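Local coordinates for protein Gp26 (Listeria phage P40, PDB 4JZ5) that probably hydrolyses the glycan strands of Listeria peptidoglycan, as the glycosyl hydrolase family 25 catalytic domain of the phage endolysin Ply40, at residues 56-61 / 98-103. Numbering follows the deposited sequence.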
loop_
_atom_site.group_PDB
_atom_site.type_symbol
_atom_site.label_atom_id
_atom_site.label_comp_id
_atom_site.label_asym_id
_atom_site.label_seq_id
_atom_site.Cartn_x
_atom_site.Cartn_y
_atom_site.Cartn_z
ATOM N N GLN A 56 0.416 -17.255 -0.916
ATOM C CA GLN A 56 0.920 -18.031 0.208
ATOM C C GLN A 56 0.053 -17.841 1.445
ATOM O O GLN A 56 -0.278 -18.810 2.122
ATOM C CB GLN A 56 2.358 -17.624 0.512
ATOM C CG GLN A 56 3.001 -18.401 1.638
ATOM C CD GLN A 56 4.448 -18.034 1.849
ATOM O OE1 GLN A 56 4.944 -17.029 1.335
ATOM N NE2 GLN A 56 5.147 -18.862 2.612
ATOM N N LYS A 57 -0.314 -16.602 1.750
ATOM C CA LYS A 57 -1.087 -16.322 2.953
ATOM C C LYS A 57 -1.675 -14.925 2.899
ATOM O O LYS A 57 -1.163 -14.037 2.205
ATOM C CB LYS A 57 -0.197 -16.431 4.195
ATOM C CG LYS A 57 0.869 -15.356 4.258
ATOM C CD LYS A 57 1.697 -15.446 5.540
ATOM C CE LYS A 57 2.613 -14.238 5.684
ATOM N NZ LYS A 57 3.608 -14.419 6.775
ATOM N N TYR A 58 -2.767 -14.739 3.626
ATOM C CA TYR A 58 -3.191 -13.403 4.000
ATOM C C TYR A 58 -2.295 -12.915 5.121
ATOM O O TYR A 58 -1.776 -13.708 5.908
ATOM C CB TYR A 58 -4.659 -13.399 4.430
ATOM C CG TYR A 58 -5.555 -13.808 3.285
ATOM C CD1 TYR A 58 -5.927 -12.892 2.310
ATOM C CD2 TYR A 58 -5.977 -15.123 3.141
ATOM C CE1 TYR A 58 -6.728 -13.271 1.240
ATOM C CE2 TYR A 58 -6.784 -15.510 2.077
ATOM C CZ TYR A 58 -7.149 -14.582 1.128
ATOM O OH TYR A 58 -7.953 -14.981 0.074
ATOM N N ASP A 59 -2.090 -11.611 5.203
ATOM C CA ASP A 59 -1.324 -11.065 6.314
ATOM C C ASP A 59 -2.022 -11.401 7.626
ATOM O O ASP A 59 -3.247 -11.259 7.742
ATOM C CB ASP A 59 -1.164 -9.563 6.138
ATOM C CG ASP A 59 -0.360 -8.932 7.250
ATOM O OD1 ASP A 59 -0.956 -8.664 8.317
ATOM O OD2 ASP A 59 0.861 -8.714 7.065
ATOM N N GLU A 60 -1.244 -11.845 8.605
ATOM C CA GLU A 60 -1.786 -12.335 9.858
ATOM C C GLU A 60 -2.523 -11.278 10.662
ATOM O O GLU A 60 -3.285 -11.630 11.563
ATOM C CB GLU A 60 -0.654 -12.913 10.710
ATOM C CG GLU A 60 0.050 -14.134 10.096
ATOM C CD GLU A 60 1.265 -13.803 9.208
ATOM O OE1 GLU A 60 1.291 -12.771 8.499
ATOM O OE2 GLU A 60 2.218 -14.622 9.206
ATOM N N ARG A 61 -2.283 -10.002 10.383
ATOM C CA ARG A 61 -2.951 -8.927 11.100
ATOM C C ARG A 61 -3.971 -8.193 10.234
ATOM O O ARG A 61 -4.473 -7.155 10.651
ATOM C CB ARG A 61 -1.934 -7.922 11.670
ATOM C CG ARG A 61 -0.934 -8.513 12.671
ATOM C CD ARG A 61 -1.521 -8.892 14.015
ATOM N NE ARG A 61 -0.537 -9.677 14.763
ATOM C CZ ARG A 61 -0.631 -10.002 16.045
ATOM N NH1 ARG A 61 -1.660 -9.598 16.767
ATOM N NH2 ARG A 61 0.325 -10.726 16.608
ATOM N N VAL A 98 -8.502 -9.146 -4.019
ATOM C CA VAL A 98 -9.958 -9.004 -4.056
ATOM C C VAL A 98 -10.590 -9.696 -2.853
ATOM O O VAL A 98 -11.479 -9.132 -2.190
ATOM C CB VAL A 98 -10.538 -9.546 -5.376
ATOM C CG1 VAL A 98 -12.072 -9.485 -5.372
ATOM C CG2 VAL A 98 -9.989 -8.769 -6.556
ATOM N N SER A 99 -10.129 -10.907 -2.549
ATOM C CA SER A 99 -10.646 -11.636 -1.403
ATOM C C SER A 99 -10.387 -10.906 -0.090
ATOM O O SER A 99 -11.247 -10.880 0.788
ATOM C CB SER A 99 -10.040 -13.032 -1.363
ATOM O OG SER A 99 -10.573 -13.835 -2.399
ATOM N N ALA A 100 -9.205 -10.318 0.045
ATOM C CA ALA A 100 -8.883 -9.541 1.241
ATOM C C ALA A 100 -9.815 -8.343 1.383
ATOM O O ALA A 100 -10.282 -8.029 2.487
ATOM C CB ALA A 100 -7.435 -9.084 1.189
ATOM N N TYR A 101 -10.063 -7.664 0.273
ATOM C CA TYR A 101 -11.026 -6.567 0.243
ATOM C C TYR A 101 -12.408 -7.051 0.715
ATOM O O TYR A 101 -13.044 -6.429 1.569
ATOM C CB TYR A 101 -11.061 -5.982 -1.177
ATOM C CG TYR A 101 -12.113 -4.923 -1.371
ATOM C CD1 TYR A 101 -11.926 -3.627 -0.928
ATOM C CD2 TYR A 101 -13.305 -5.224 -1.996
ATOM C CE1 TYR A 101 -12.900 -2.667 -1.101
ATOM C CE2 TYR A 101 -14.273 -4.270 -2.182
ATOM C CZ TYR A 101 -14.081 -2.994 -1.728
ATOM O OH TYR A 101 -15.059 -2.047 -1.910
ATOM N N LYS A 102 -12.857 -8.176 0.179
ATOM C CA LYS A 102 -14.122 -8.754 0.606
ATOM C C LYS A 102 -14.120 -9.118 2.092
ATOM O O LYS A 102 -15.115 -8.923 2.775
ATOM C CB LYS A 102 -14.448 -9.977 -0.247
ATOM C CG LYS A 102 -14.754 -9.665 -1.707
ATOM C CD LYS A 102 -14.897 -10.968 -2.491
ATOM C CE LYS A 102 -15.403 -10.783 -3.911
ATOM N NZ LYS A 102 -15.612 -12.110 -4.567
ATOM N N LYS A 103 -13.025 -9.655 2.598
ATOM C CA LYS A 103 -12.928 -9.996 4.014
ATOM C C LYS A 103 -13.102 -8.754 4.889
ATOM O O LYS A 103 -13.789 -8.778 5.906
ATOM C CB LYS A 103 -11.582 -10.641 4.314
ATOM C CG LYS A 103 -11.406 -12.065 3.832
ATOM C CD LYS A 103 -9.987 -12.546 4.119
ATOM C CE LYS A 103 -9.746 -13.936 3.577
ATOM N NZ LYS A 103 -10.508 -14.958 4.337
#
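The short strand 57-58 passes helix 87-106 with the two backbones closest at Tyr58 and Ala100, whose CA atoms are 7.4 Å apart. No hydrogen bond links the segments; the tyrosine ring makes the contact by lying against three residues of one helix flank. Lys103 takes one face of the ring. Lys103 CE sits over the middle of the ring, 3.7 Å from the Tyr58 centroid and 14° off the normal, a CH-pi contact. The lysine chain runs extended as far as CE and bends at its last torsion (chi4 -70°), which leaves Lys103 NZ above the same face, 4.7 Å from the Tyr58 centroid, in a cation-pi arrangement. The two side chains cross at about a right angle. At the ring edge the phenol end reaches Ser99, with Tyr58 OH 3.2 Å from Ser99 CB; the serine OG bonds back to the carbonyl of Asn95, one helical turn earlier. The Ala100 methyl makes a looser apolar contact, Ala100 CB lying 4.2 Å from Tyr58 CE1, and also touches Leu78 of strand 76-81. Asp59 OD1 accepts the backbone N of Arg61 at 2.8 Å, from above the carboxylate plane, in an Asx turn leading into helix 62-72; Asp59 OD2 meets Arg50 in a salt bridge and the backbone N of Lys30. Lys57 NZ and Glu60 OE2 form a second salt bridge, 2.8 Å long, on the syn side of the carboxylate. Strand 57-58 pairs antiparallel with strand 46-53, with a classic beta bulge at Gln56 and Lys57. Tyr58 packs this short strand against helix 87-106, an outer helix of the beta/alpha barrel characteristic of glycosyl hydrolase family 25.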